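Local coordinates for protein UDP-N-acetylglucosamine 4,6-dehydratase (Vibrio fischeri, PDB 3PVZ) that binds NAD and probably acts as a lyase, removing water from a UDP-linked N-acetylglucosamine as a dehydratase of the polysaccharide synthase family, at residues 188-193 with 251-256; 183-188 with 352-357; 228-233 with 268-273; 14-19 with 236-241. All coordinates share one frame; numbering follows the deposited sequence.

Interaction 1: residues 188-193 with 251-256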
loop_
_atom_site.group_PDB
_atom_site.type_symbol
_atom_site.label_atom_id
_atom_site.label_comp_id
_atom_site.label_asym_id
_atom_site.label_seq_id
_atom_site.Cartn_x
_atom_site.Cartn_y
_atom_site.Cartn_z
ATOM N N ARG A 188 -11.406 11.306 23.450
ATOM C CA ARG A 188 -11.909 12.681 23.429
ATOM C C ARG A 188 -13.062 12.787 22.466
ATOM O O ARG A 188 -14.080 13.404 22.791
ATOM C CB ARG A 188 -10.856 13.690 23.024
ATOM C CG ARG A 188 -11.403 15.087 22.858
ATOM C CD ARG A 188 -10.294 16.160 22.870
ATOM N NE ARG A 188 -9.501 16.119 21.644
ATOM C CZ ARG A 188 -8.496 16.937 21.381
ATOM N NH1 ARG A 188 -7.839 16.814 20.246
ATOM N NH2 ARG A 188 -8.122 17.869 22.267
ATOM N N LYS A 189 -12.891 12.208 21.283
ATOM C CA LYS A 189 -13.952 12.222 20.250
ATOM C C LYS A 189 -15.214 11.458 20.613
ATOM O O LYS A 189 -16.289 11.759 20.103
ATOM C CB LYS A 189 -13.427 11.671 18.928
ATOM C CG LYS A 189 -12.519 12.652 18.164
ATOM C CD LYS A 189 -13.250 13.987 17.911
ATOM C CE LYS A 189 -12.502 14.923 16.980
ATOM N NZ LYS A 189 -11.178 15.289 17.478
ATOM N N SER A 190 -15.073 10.460 21.472
ATOM C CA SER A 190 -16.205 9.693 21.941
ATOM C C SER A 190 -17.129 10.457 22.881
ATOM O O SER A 190 -18.203 9.978 23.158
ATOM C CB SER A 190 -15.757 8.416 22.632
ATOM O OG SER A 190 -15.141 8.683 23.836
ATOM N N GLU A 191 -16.710 11.623 23.367
ATOM C CA GLU A 191 -17.630 12.561 24.049
ATOM C C GLU A 191 -18.577 13.280 23.059
ATOM O O GLU A 191 -19.438 14.010 23.507
ATOM C CB GLU A 191 -16.832 13.613 24.851
ATOM C CG GLU A 191 -16.039 12.978 26.001
ATOM C CD GLU A 191 -15.032 13.900 26.673
ATOM O OE1 GLU A 191 -14.675 14.933 26.094
ATOM O OE2 GLU A 191 -14.558 13.555 27.783
ATOM N N GLU A 192 -18.384 13.104 21.738
ATOM C CA GLU A 192 -19.246 13.740 20.734
ATOM C C GLU A 192 -19.907 12.795 19.742
ATOM O O GLU A 192 -20.834 13.198 19.107
ATOM C CB GLU A 192 -18.459 14.729 19.903
ATOM C CG GLU A 192 -18.011 15.927 20.703
ATOM C CD GLU A 192 -17.245 16.876 19.866
ATOM O OE1 GLU A 192 -16.038 16.873 20.075
ATOM O OE2 GLU A 192 -17.836 17.570 18.990
ATOM N N ILE A 193 -19.384 11.591 19.575
ATOM C CA ILE A 193 -19.970 10.606 18.690
ATOM C C ILE A 193 -19.666 9.246 19.284
ATOM O O ILE A 193 -18.623 9.063 19.900
ATOM C CB ILE A 193 -19.348 10.709 17.258
ATOM C CG1 ILE A 193 -20.074 9.803 16.254
ATOM C CG2 ILE A 193 -17.893 10.365 17.293
ATOM C CD1 ILE A 193 -19.654 10.043 14.776
ATOM N N GLY A 251 -22.028 -2.346 18.552
ATOM C CA GLY A 251 -21.191 -1.790 19.592
ATOM C C GLY A 251 -21.759 -0.494 20.186
ATOM O O GLY A 251 -22.251 0.398 19.451
ATOM N N GLU A 252 -21.687 -0.379 21.513
ATOM C CA GLU A 252 -22.025 0.871 22.134
ATOM C C GLU A 252 -20.797 1.744 22.206
ATOM O O GLU A 252 -19.683 1.255 22.078
ATOM C CB GLU A 252 -22.607 0.634 23.524
ATOM C CG GLU A 252 -23.906 -0.117 23.465
ATOM C CD GLU A 252 -24.498 -0.294 24.839
ATOM O OE1 GLU A 252 -25.028 0.707 25.370
ATOM O OE2 GLU A 252 -24.413 -1.413 25.378
ATOM N N ASN A 253 -21.008 3.039 22.431
ATOM C CA ASN A 253 -19.892 3.981 22.645
ATOM C C ASN A 253 -18.890 3.382 23.604
ATOM O O ASN A 253 -19.239 3.071 24.713
ATOM C CB ASN A 253 -20.350 5.367 23.172
ATOM C CG ASN A 253 -19.288 6.475 22.922
ATOM O OD1 ASN A 253 -18.375 6.308 22.099
ATOM N ND2 ASN A 253 -19.427 7.612 23.604
ATOM N N ARG A 254 -17.648 3.268 23.140
ATOM C CA ARG A 254 -16.497 2.727 23.875
ATOM C C ARG A 254 -16.367 1.204 23.987
ATOM O O ARG A 254 -15.470 0.729 24.677
ATOM C CB ARG A 254 -16.394 3.344 25.276
ATOM C CG ARG A 254 -16.314 4.824 25.258
ATOM C CD ARG A 254 -16.135 5.401 26.659
ATOM N NE ARG A 254 -16.182 6.825 26.464
ATOM C CZ ARG A 254 -17.256 7.591 26.610
ATOM N NH1 ARG A 254 -18.388 7.086 27.081
ATOM N NH2 ARG A 254 -17.166 8.897 26.319
ATOM N N ASP A 255 -17.202 0.426 23.310
ATOM C CA ASP A 255 -17.084 -1.021 23.401
ATOM C C ASP A 255 -15.911 -1.495 22.511
ATOM O O ASP A 255 -15.790 -1.032 21.364
ATOM C CB ASP A 255 -18.318 -1.673 22.841
ATOM C CG ASP A 255 -19.473 -1.726 23.786
ATOM O OD1 ASP A 255 -19.391 -1.337 24.977
ATOM O OD2 ASP A 255 -20.493 -2.246 23.298
ATOM N N ILE A 256 -15.065 -2.383 23.047
ATOM C CA ILE A 256 -14.064 -3.094 22.280
ATOM C C ILE A 256 -14.541 -4.546 22.144
ATOM O O ILE A 256 -14.594 -5.301 23.127
ATOM C CB ILE A 256 -12.653 -3.149 22.945
ATOM C CG1 ILE A 256 -12.129 -1.765 23.350
ATOM C CG2 ILE A 256 -11.657 -3.821 21.988
ATOM C CD1 ILE A 256 -10.922 -1.849 24.305
#

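Interaction 2: residues 183-188 with 352-357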
loop_
_atom_site.group_PDB
_atom_site.type_symbol
_atom_site.label_atom_id
_atom_site.label_comp_id
_atom_site.label_asym_id
_atom_site.label_seq_id
_atom_site.Cartn_x
_atom_site.Cartn_y
_atom_site.Cartn_z
ATOM N N GLU A 183 -5.941 6.022 20.751
ATOM C CA GLU A 183 -7.027 5.730 21.708
ATOM C C GLU A 183 -7.337 6.939 22.615
ATOM O O GLU A 183 -8.495 7.207 22.941
ATOM C CB GLU A 183 -6.639 4.528 22.578
ATOM C CG GLU A 183 -7.699 4.085 23.589
ATOM C CD GLU A 183 -7.273 2.895 24.470
ATOM O OE1 GLU A 183 -6.071 2.759 24.803
ATOM O OE2 GLU A 183 -8.171 2.112 24.863
HETATM N N MSE A 184 -6.324 7.677 22.996
HETATM C CA MSE A 184 -6.538 8.915 23.781
HETATM C C MSE A 184 -7.366 9.922 22.956
HETATM O O MSE A 184 -8.355 10.493 23.442
HETATM C CB MSE A 184 -5.209 9.554 24.146
HETATM C CG MSE A 184 -4.342 8.718 25.044
HETATM SE SE MSE A 184 -2.601 9.555 25.340
HETATM C CE MSE A 184 -1.751 8.176 26.397
ATOM N N PHE A 185 -6.980 10.106 21.696
ATOM C CA PHE A 185 -7.711 11.001 20.802
ATOM C C PHE A 185 -9.116 10.503 20.584
ATOM O O PHE A 185 -10.035 11.303 20.476
ATOM C CB PHE A 185 -6.988 11.197 19.440
ATOM C CG PHE A 185 -5.834 12.160 19.500
ATOM C CD1 PHE A 185 -6.037 13.510 19.294
ATOM C CD2 PHE A 185 -4.570 11.720 19.854
ATOM C CE1 PHE A 185 -4.981 14.418 19.388
ATOM C CE2 PHE A 185 -3.504 12.594 19.965
ATOM C CZ PHE A 185 -3.698 13.958 19.716
ATOM N N LEU A 186 -9.258 9.187 20.452
ATOM C CA LEU A 186 -10.547 8.518 20.291
ATOM C C LEU A 186 -11.438 8.765 21.532
ATOM O O LEU A 186 -12.609 8.965 21.429
ATOM C CB LEU A 186 -10.340 7.018 20.196
ATOM C CG LEU A 186 -10.472 6.236 18.910
ATOM C CD1 LEU A 186 -9.626 6.821 17.809
ATOM C CD2 LEU A 186 -10.140 4.736 19.180
HETATM N N MSE A 187 -10.857 8.685 22.712
HETATM C CA MSE A 187 -11.624 8.894 23.911
HETATM C C MSE A 187 -12.169 10.313 23.910
HETATM O O MSE A 187 -13.290 10.500 24.321
HETATM C CB MSE A 187 -10.820 8.592 25.189
HETATM C CG MSE A 187 -10.566 7.117 25.504
HETATM SE SE MSE A 187 -12.065 5.830 25.286
HETATM C CE MSE A 187 -11.672 5.195 23.448
ATOM N N ARG A 188 -11.406 11.306 23.450
ATOM C CA ARG A 188 -11.909 12.681 23.429
ATOM C C ARG A 188 -13.062 12.787 22.466
ATOM O O ARG A 188 -14.080 13.404 22.791
ATOM C CB ARG A 188 -10.856 13.690 23.024
ATOM C CG ARG A 188 -11.403 15.087 22.858
ATOM C CD ARG A 188 -10.294 16.160 22.870
ATOM N NE ARG A 188 -9.501 16.119 21.644
ATOM C CZ ARG A 188 -8.496 16.937 21.381
ATOM N NH1 ARG A 188 -7.839 16.814 20.246
ATOM N NH2 ARG A 188 -8.122 17.869 22.267
ATOM N N GLU A 352 -4.487 18.651 27.907
ATOM C CA GLU A 352 -3.148 19.199 27.785
ATOM C C GLU A 352 -2.151 18.321 27.063
ATOM O O GLU A 352 -1.302 18.841 26.364
ATOM C CB GLU A 352 -2.584 19.513 29.162
ATOM C CG GLU A 352 -3.161 20.761 29.708
ATOM C CD GLU A 352 -2.664 21.060 31.088
ATOM O OE1 GLU A 352 -2.352 20.083 31.821
ATOM O OE2 GLU A 352 -2.593 22.266 31.440
ATOM N N LEU A 353 -2.221 17.006 27.260
ATOM C CA LEU A 353 -1.273 16.101 26.602
ATOM C C LEU A 353 -1.632 15.944 25.132
ATOM O O LEU A 353 -0.757 15.759 24.299
ATOM C CB LEU A 353 -1.248 14.725 27.269
ATOM C CG LEU A 353 -0.720 14.574 28.696
ATOM C CD1 LEU A 353 -0.349 13.110 28.964
ATOM C CD2 LEU A 353 0.452 15.526 29.037
ATOM N N LEU A 354 -2.918 15.971 24.813
ATOM C CA LEU A 354 -3.332 15.969 23.394
ATOM C C LEU A 354 -2.862 17.240 22.691
ATOM O O LEU A 354 -2.335 17.193 21.578
ATOM C CB LEU A 354 -4.841 15.770 23.203
ATOM C CG LEU A 354 -5.439 14.482 23.802
ATOM C CD1 LEU A 354 -6.884 14.233 23.321
ATOM C CD2 LEU A 354 -4.532 13.277 23.534
ATOM N N GLU A 355 -3.031 18.370 23.356
ATOM C CA GLU A 355 -2.570 19.617 22.772
ATOM C C GLU A 355 -1.065 19.624 22.586
ATOM O O GLU A 355 -0.606 20.040 21.525
ATOM C CB GLU A 355 -3.023 20.821 23.590
ATOM C CG GLU A 355 -4.479 21.226 23.241
ATOM C CD GLU A 355 -5.145 22.049 24.360
ATOM O OE1 GLU A 355 -4.461 22.345 25.379
ATOM O OE2 GLU A 355 -6.348 22.393 24.203
ATOM N N LEU A 356 -0.329 19.142 23.595
ATOM C CA LEU A 356 1.134 19.033 23.537
ATOM C C LEU A 356 1.572 18.259 22.301
ATOM O O LEU A 356 2.433 18.716 21.545
ATOM C CB LEU A 356 1.673 18.323 24.788
ATOM C CG LEU A 356 3.180 18.141 24.957
ATOM C CD1 LEU A 356 3.873 19.464 25.079
ATOM C CD2 LEU A 356 3.503 17.316 26.189
ATOM N N PHE A 357 0.945 17.099 22.102
ATOM C CA PHE A 357 1.288 16.195 21.020
ATOM C C PHE A 357 1.041 16.900 19.689
ATOM O O PHE A 357 1.897 16.909 18.835
ATOM C CB PHE A 357 0.468 14.903 21.149
ATOM C CG PHE A 357 0.889 13.800 20.213
ATOM C CD1 PHE A 357 1.961 12.982 20.526
ATOM C CD2 PHE A 357 0.220 13.580 19.038
ATOM C CE1 PHE A 357 2.350 11.960 19.677
ATOM C CE2 PHE A 357 0.616 12.563 18.178
ATOM C CZ PHE A 357 1.700 11.758 18.512
#

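Interaction 3: residues 228-233 with 268-273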
loop_
_atom_site.group_PDB
_atom_site.type_symbol
_atom_site.label_atom_id
_atom_site.label_comp_id
_atom_site.label_asym_id
_atom_site.label_seq_id
_atom_site.Cartn_x
_atom_site.Cartn_y
_atom_site.Cartn_z
ATOM N N ASN A 228 9.672 -21.400 14.829
ATOM C CA ASN A 228 9.048 -22.566 15.395
ATOM C C ASN A 228 8.752 -22.351 16.844
ATOM O O ASN A 228 8.169 -23.230 17.449
ATOM C CB ASN A 228 9.822 -23.876 15.132
ATOM C CG ASN A 228 11.247 -23.863 15.672
ATOM O OD1 ASN A 228 11.635 -22.996 16.460
ATOM N ND2 ASN A 228 12.034 -24.858 15.257
ATOM N N ASP A 229 9.089 -21.172 17.380
ATOM C CA ASP A 229 8.928 -20.898 18.829
ATOM C C ASP A 229 7.972 -19.734 19.182
ATOM O O ASP A 229 7.940 -19.254 20.311
ATOM C CB ASP A 229 10.299 -20.679 19.484
ATOM C CG ASP A 229 11.006 -19.425 18.970
ATOM O OD1 ASP A 229 10.532 -18.810 17.966
ATOM O OD2 ASP A 229 12.052 -19.068 19.567
ATOM N N ILE A 230 7.191 -19.300 18.209
ATOM C CA ILE A 230 6.158 -18.275 18.404
ATOM C C ILE A 230 4.810 -18.915 18.027
ATOM O O ILE A 230 4.629 -19.405 16.905
ATOM C CB ILE A 230 6.416 -17.027 17.503
ATOM C CG1 ILE A 230 7.857 -16.521 17.657
ATOM C CG2 ILE A 230 5.436 -15.881 17.799
ATOM C CD1 ILE A 230 8.241 -16.249 19.064
ATOM N N LYS A 231 3.886 -18.941 18.978
ATOM C CA LYS A 231 2.546 -19.455 18.735
ATOM C C LYS A 231 1.546 -18.310 18.741
ATOM O O LYS A 231 1.697 -17.359 19.500
ATOM C CB LYS A 231 2.146 -20.433 19.825
ATOM C CG LYS A 231 2.892 -21.763 19.845
ATOM C CD LYS A 231 3.052 -22.265 21.284
ATOM C CE LYS A 231 2.451 -23.627 21.495
ATOM N NZ LYS A 231 2.049 -23.792 22.901
ATOM N N ARG A 232 0.532 -18.394 17.898
ATOM C CA ARG A 232 -0.549 -17.404 17.932
ATOM C C ARG A 232 -1.889 -18.079 17.783
ATOM O O ARG A 232 -1.967 -19.225 17.334
ATOM C CB ARG A 232 -0.429 -16.379 16.790
ATOM C CG ARG A 232 0.841 -15.559 16.781
ATOM C CD ARG A 232 0.834 -14.501 17.849
ATOM N NE ARG A 232 2.040 -13.681 17.773
ATOM C CZ ARG A 232 2.982 -13.584 18.719
ATOM N NH1 ARG A 232 2.923 -14.262 19.876
ATOM N NH2 ARG A 232 4.021 -12.782 18.501
ATOM N N TYR A 233 -2.926 -17.326 18.144
ATOM C CA TYR A 233 -4.285 -17.563 17.698
ATOM C C TYR A 233 -4.560 -16.933 16.354
ATOM O O TYR A 233 -4.241 -15.755 16.119
ATOM C CB TYR A 233 -5.277 -16.963 18.679
ATOM C CG TYR A 233 -5.230 -17.552 20.058
ATOM C CD1 TYR A 233 -5.542 -18.889 20.270
ATOM C CD2 TYR A 233 -4.935 -16.756 21.152
ATOM C CE1 TYR A 233 -5.530 -19.445 21.576
ATOM C CE2 TYR A 233 -4.901 -17.283 22.445
ATOM C CZ TYR A 233 -5.198 -18.622 22.645
ATOM O OH TYR A 233 -5.153 -19.106 23.898
ATOM N N ILE A 268 -1.060 -21.992 17.730
ATOM C CA ILE A 268 -0.377 -22.774 16.717
ATOM C C ILE A 268 0.852 -21.989 16.321
ATOM O O ILE A 268 0.813 -20.777 16.228
ATOM C CB ILE A 268 -1.219 -22.956 15.430
ATOM C CG1 ILE A 268 -2.534 -23.680 15.696
ATOM C CG2 ILE A 268 -0.417 -23.747 14.354
ATOM C CD1 ILE A 268 -3.629 -23.369 14.589
ATOM N N SER A 269 1.945 -22.677 16.052
ATOM C CA SER A 269 3.175 -21.994 15.675
ATOM C C SER A 269 3.160 -21.694 14.187
ATOM O O SER A 269 2.417 -22.309 13.446
ATOM C CB SER A 269 4.400 -22.845 16.053
ATOM O OG SER A 269 4.668 -23.822 15.056
ATOM N N PHE A 270 3.976 -20.733 13.779
ATOM C CA PHE A 270 4.110 -20.375 12.403
ATOM C C PHE A 270 4.683 -21.532 11.591
ATOM O O PHE A 270 4.244 -21.761 10.466
ATOM C CB PHE A 270 5.005 -19.136 12.244
ATOM C CG PHE A 270 4.370 -17.862 12.715
ATOM C CD1 PHE A 270 3.404 -17.249 11.956
ATOM C CD2 PHE A 270 4.711 -17.302 13.925
ATOM C CE1 PHE A 270 2.798 -16.097 12.373
ATOM C CE2 PHE A 270 4.105 -16.136 14.361
ATOM C CZ PHE A 270 3.134 -15.529 13.579
ATOM N N ALA A 271 5.688 -22.210 12.140
ATOM C CA ALA A 271 6.258 -23.385 11.491
ATOM C C ALA A 271 5.191 -24.461 11.268
ATOM O O ALA A 271 5.116 -25.088 10.188
ATOM C CB ALA A 271 7.402 -23.958 12.323
ATOM N N ASP A 272 4.356 -24.665 12.278
ATOM C CA ASP A 272 3.324 -25.668 12.180
ATOM C C ASP A 272 2.307 -25.319 11.085
ATOM O O ASP A 272 1.900 -26.202 10.335
ATOM C CB ASP A 272 2.686 -25.927 13.534
ATOM C CG ASP A 272 3.501 -26.937 14.381
ATOM O OD1 ASP A 272 4.463 -27.534 13.853
ATOM O OD2 ASP A 272 3.187 -27.146 15.574
ATOM N N ILE A 273 1.952 -24.045 10.947
ATOM C CA ILE A 273 1.065 -23.638 9.843
ATOM C C ILE A 273 1.752 -23.882 8.518
ATOM O O ILE A 273 1.120 -24.378 7.611
ATOM C CB ILE A 273 0.661 -22.159 9.870
ATOM C CG1 ILE A 273 -0.100 -21.785 11.147
ATOM C CG2 ILE A 273 -0.215 -21.806 8.650
ATOM C CD1 ILE A 273 -1.357 -22.553 11.391
HETATM O O HOH W 1 6.825 -24.988 16.355
#

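Interaction 4: residues 14-19 with 236-241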
loop_
_atom_site.group_PDB
_atom_site.type_symbol
_atom_site.label_atom_id
_atom_site.label_comp_id
_atom_site.label_asym_id
_atom_site.label_seq_id
_atom_site.Cartn_x
_atom_site.Cartn_y
_atom_site.Cartn_z
ATOM N N ASP A 14 -12.254 -26.346 12.238
ATOM C CA ASP A 14 -13.138 -26.847 11.187
ATOM C C ASP A 14 -14.448 -26.035 11.089
ATOM O O ASP A 14 -15.190 -26.155 10.106
ATOM C CB ASP A 14 -13.326 -28.371 11.410
ATOM C CG ASP A 14 -14.751 -28.858 11.192
ATOM O OD1 ASP A 14 -15.272 -28.773 10.044
ATOM O OD2 ASP A 14 -15.326 -29.378 12.177
ATOM N N THR A 15 -14.671 -25.131 12.048
ATOM C CA THR A 15 -15.904 -24.337 12.104
ATOM C C THR A 15 -15.650 -22.829 12.355
ATOM O O THR A 15 -14.706 -22.458 13.062
ATOM C CB THR A 15 -16.768 -24.909 13.221
ATOM O OG1 THR A 15 -18.085 -24.369 13.139
ATOM C CG2 THR A 15 -16.135 -24.626 14.599
ATOM N N GLU A 16 -16.503 -21.982 11.782
ATOM C CA GLU A 16 -16.410 -20.531 11.967
ATOM C C GLU A 16 -16.533 -20.166 13.448
ATOM O O GLU A 16 -17.066 -20.940 14.232
ATOM C CB GLU A 16 -17.441 -19.759 11.109
ATOM C CG GLU A 16 -17.380 -20.058 9.594
ATOM C CD GLU A 16 -17.397 -18.821 8.632
ATOM O OE1 GLU A 16 -17.188 -17.621 9.036
ATOM O OE2 GLU A 16 -17.572 -19.091 7.412
ATOM N N LEU A 17 -15.956 -19.034 13.837
ATOM C CA LEU A 17 -16.044 -18.542 15.213
ATOM C C LEU A 17 -17.400 -17.993 15.645
ATOM O O LEU A 17 -17.813 -18.207 16.776
ATOM C CB LEU A 17 -15.023 -17.435 15.465
ATOM C CG LEU A 17 -13.804 -17.802 16.288
ATOM C CD1 LEU A 17 -13.038 -18.811 15.532
ATOM C CD2 LEU A 17 -12.954 -16.566 16.566
ATOM N N PHE A 18 -18.064 -17.233 14.774
ATOM C CA PHE A 18 -19.222 -16.440 15.195
ATOM C C PHE A 18 -20.553 -16.912 14.583
ATOM O O PHE A 18 -21.542 -16.173 14.549
ATOM C CB PHE A 18 -19.004 -15.013 14.780
ATOM C CG PHE A 18 -17.695 -14.449 15.199
ATOM C CD1 PHE A 18 -17.288 -14.508 16.508
ATOM C CD2 PHE A 18 -16.897 -13.793 14.291
ATOM C CE1 PHE A 18 -16.094 -13.957 16.895
ATOM C CE2 PHE A 18 -15.704 -13.229 14.675
ATOM C CZ PHE A 18 -15.286 -13.331 15.966
ATOM N N HIS A 19 -20.564 -18.140 14.106
ATOM C CA HIS A 19 -21.746 -18.695 13.489
ATOM C C HIS A 19 -23.028 -18.466 14.317
ATOM O O HIS A 19 -24.084 -18.113 13.776
ATOM C CB HIS A 19 -21.517 -20.194 13.196
ATOM C CG HIS A 19 -22.618 -20.813 12.411
ATOM N ND1 HIS A 19 -23.618 -21.555 13.000
ATOM C CD2 HIS A 19 -22.918 -20.750 11.092
ATOM C CE1 HIS A 19 -24.470 -21.955 12.072
ATOM N NE2 HIS A 19 -24.073 -21.474 10.907
ATOM N N THR A 236 -9.826 -16.375 10.408
ATOM C CA THR A 236 -9.991 -16.115 8.990
ATOM C C THR A 236 -10.320 -14.641 8.671
ATOM O O THR A 236 -10.905 -13.893 9.489
ATOM C CB THR A 236 -11.112 -16.988 8.372
ATOM O OG1 THR A 236 -12.373 -16.573 8.899
ATOM C CG2 THR A 236 -10.895 -18.491 8.717
ATOM N N PRO A 237 -9.968 -14.226 7.451
ATOM C CA PRO A 237 -10.417 -12.939 6.970
ATOM C C PRO A 237 -11.915 -12.716 7.216
ATOM O O PRO A 237 -12.268 -11.687 7.775
ATOM C CB PRO A 237 -10.099 -12.995 5.472
ATOM C CG PRO A 237 -8.894 -13.868 5.409
ATOM C CD PRO A 237 -9.170 -14.938 6.434
ATOM N N GLN A 238 -12.784 -13.655 6.849
ATOM C CA GLN A 238 -14.219 -13.423 7.029
ATOM C C GLN A 238 -14.576 -13.183 8.465
ATOM O O GLN A 238 -15.458 -12.393 8.778
ATOM C CB GLN A 238 -15.048 -14.580 6.522
ATOM C CG GLN A 238 -16.561 -14.383 6.698
ATOM C CD GLN A 238 -17.360 -15.360 5.847
ATOM O OE1 GLN A 238 -16.933 -15.720 4.758
ATOM N NE2 GLN A 238 -18.524 -15.786 6.341
ATOM N N GLU A 239 -13.883 -13.878 9.350
ATOM C CA GLU A 239 -14.121 -13.723 10.763
ATOM C C GLU A 239 -13.755 -12.320 11.197
ATOM O O GLU A 239 -14.474 -11.717 12.010
ATOM C CB GLU A 239 -13.334 -14.779 11.527
ATOM C CG GLU A 239 -13.991 -16.125 11.370
ATOM C CD GLU A 239 -13.265 -17.264 12.043
ATOM O OE1 GLU A 239 -12.049 -17.162 12.297
ATOM O OE2 GLU A 239 -13.954 -18.272 12.309
ATOM N N SER A 240 -12.661 -11.785 10.639
ATOM C CA SER A 240 -12.251 -10.391 10.936
ATOM C C SER A 240 -13.295 -9.398 10.464
ATOM O O SER A 240 -13.638 -8.438 11.139
ATOM C CB SER A 240 -10.852 -10.051 10.406
ATOM O OG SER A 240 -10.767 -10.032 9.007
ATOM N N GLY A 241 -13.831 -9.672 9.315
ATOM C CA GLY A 241 -14.854 -8.829 8.739
ATOM C C GLY A 241 -16.123 -8.894 9.532
ATOM O O GLY A 241 -16.788 -7.878 9.722
#

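Interaction 1: residues 188-193 with 251-256
Where Ser190 faces Asn253, the chain leaving helix 174-189 passes a type II beta turn, Glu252 to Asp255, with the two CA atoms 6.8 Å apart. The turn closes through its own backbone, and its middle residues, Asn253 and Arg254, reach across. A chi1 of -160° turns the Asn253 amide away from its own N, toward Ser190. There Asn253 ND2 donates to Ser190 O over 2.7 Å, with an N-H...O angle of 159° and the oxygen close to the amide plane. Asn253 OD1 lies 3.4 Å from Ser190 CB and accepts from the backbone N of Ile195, so one flat group links the helix end to strand 194-198. Helix 174-189 is the helix of a beta-alpha-beta crossover between parallel strands 159-163 and 194-198 of the Rossmann-type sheet, and the next strand, 255-259, begins at the turn's last residue. Arg254 runs extended from CG to NE and brings its guanidinium obliquely to Ser190, where Arg254 NH2 makes a weak hydrogen bond to Ser190 OG at 3.2 Å. Ser190 OG is also hydrogen-bonded to Met187 O. Asn253 ND2 sits 3.4 Å above the plane of the Arg254 guanidinium, toward its rim.

Interaction 2: residues 183-188 with 352-357
Leu354 carries this contact, its two methyl groups parted between Phe185 and Arg188. Leu354 CD2 stands over one face of the Phe185 ring, 3.9 Å from the centroid and 16° off the normal, a CH-pi contact displaced toward the rim on the CE2 side. The same methyl, Leu354 CD2, touches Met184 CB (a selenomethionine) at 3.8 Å. Leu354 CD1 rests over the centre of the Arg188 guanidinium, 3.6 Å above its plane, so the flat cation is packed by its face against a methyl group. Leu354 and Phe185 overlap as they point in opposite senses, and Phe185 CE2 also comes 4.0 Å from Phe357 CD2, the two aromatic side chains meeting at a slant.

These contacts join helix 174-189 of the Rossmann-type domain to helix 351-367 near the C-terminal end of the chain. The short axes run 10.7 Å apart at a crossing angle of -123°, a steep crossing, far from either parallel or antiparallel, bridged chiefly by side chains, with no hydrogen bond between the segments.

Further out, the bend of Arg188 at chi3 (72°) folds the guanidinium back over the leucine, where NH2 is hydrogen-bonded to Gln351 OE1 and NH1 has a long, weak ion pair with Glu358. Phe185 is backed by Val142 and Asp146 of helix 131-154. Phe357 meets the ring of Phe143 from that same helix and also packs on Leu378 and Phe379 of helix 372-382, while Tyr349 touches both Leu354 and Arg188.

Interaction 3: residues 228-233 with 268-273
Phe270 and Ile230 cross obliquely, with the ring presenting its edge to the isoleucine: Ile230 CB lies in the ring plane and Ile230 CG2 is 3.7 Å from Phe270 CE2. Phe270 has CG anti to its carbonyl carbon (chi1 -71°), which swings the ring back over the strand from the first turn of its helix. Phe270 CZ then meets Arg232 CG at 3.9 Å, while the arginine's guanidinium stands nearly perpendicular to the ring, at 82°, and carries Ile230 CG2 over one face. Beneath these side chains lies a short antiparallel bridge. Arg232 and Ile268 form its hydrogen-bonded pair, each N donating to the other's O over 2.9 Å; Lys231 and Ser269 form the non-hydrogen-bonded pair. Ser269 is also the N-cap of the next helix, Ser269 OG accepting from Asp272 N at 2.9 Å, and a water spans Ser269 OG and Asn228 O. Ala271 CB closes the far end against Asn228 CB, 3.7 Å away. Strand 268-269 thus passes directly into helix 270-280, forming one margin of a three-stranded sheet whose middle strand is 231-235 and whose other margin is 202-203. Phe270 reaches Asn202 on that third strand and packs on Leu210 and Leu211 of helix 210-219.

Interaction 4: residues 14-19 with 236-241
Glu239 reaches from the first turn of helix 237-250 to the backbone of Leu17, in the loop before helix 19-34. Glu239 CB lies 4.2 Å from Phe18 CE2, an atom that also comes 3.3 Å from Glu239 O, which sits at the ring's edge and in its plane. CG leaves CB anti to the carbonyl carbon (chi1 -74°), and the chain then runs extended, crossing Leu17 at about a right angle. Glu239 CD is 3.8 Å from Leu17 CD1. The two oxygens divide the work. Glu239 OE1 accepts from Thr236 N over 3.0 Å, which with the bond from Glu239 N to Thr236 OG1 completes a capping box, and it is also salt-bridged to Arg13. Glu239 OE2 takes Leu17 N at 2.6 Å, met 35° out of the carboxylate plane, and touches Leu17 CD1 at 3.4 Å. Leu17 CB lies over the centre of one face of the Phe18 ring. A helix start is therefore joined to a distant N-terminal loop through one buried carboxylate, held by two backbone amides and an arginine; such donors would probably favour its charged form, although Glu16 OE1 lies 4.6 Å from Glu239 OE2.

Interactions 1 and 2 both draw on helix 174-189 and overlap at Arg188, which makes contact only in interaction 2, yet they differ in chemistry: at the end of the helix a beta turn grips Ser190 through polar groups, whereas one turn earlier the packing against 352-357 is buried and almost wholly apolar. Interactions 3 and 4 adjoin in sequence, strand 231-235 leading into helix 237-250, and their centres lie about 19 Å apart. Both feature a capped helix start, Ser269 in one and Thr236 in the other, but interaction 3 is a partly exposed strand pairing and interaction 4 a carboxylate bridge to the N-terminal loop. Interactions 1 and 3 lie on opposite sides of the chain's centre, as do 2 and 4.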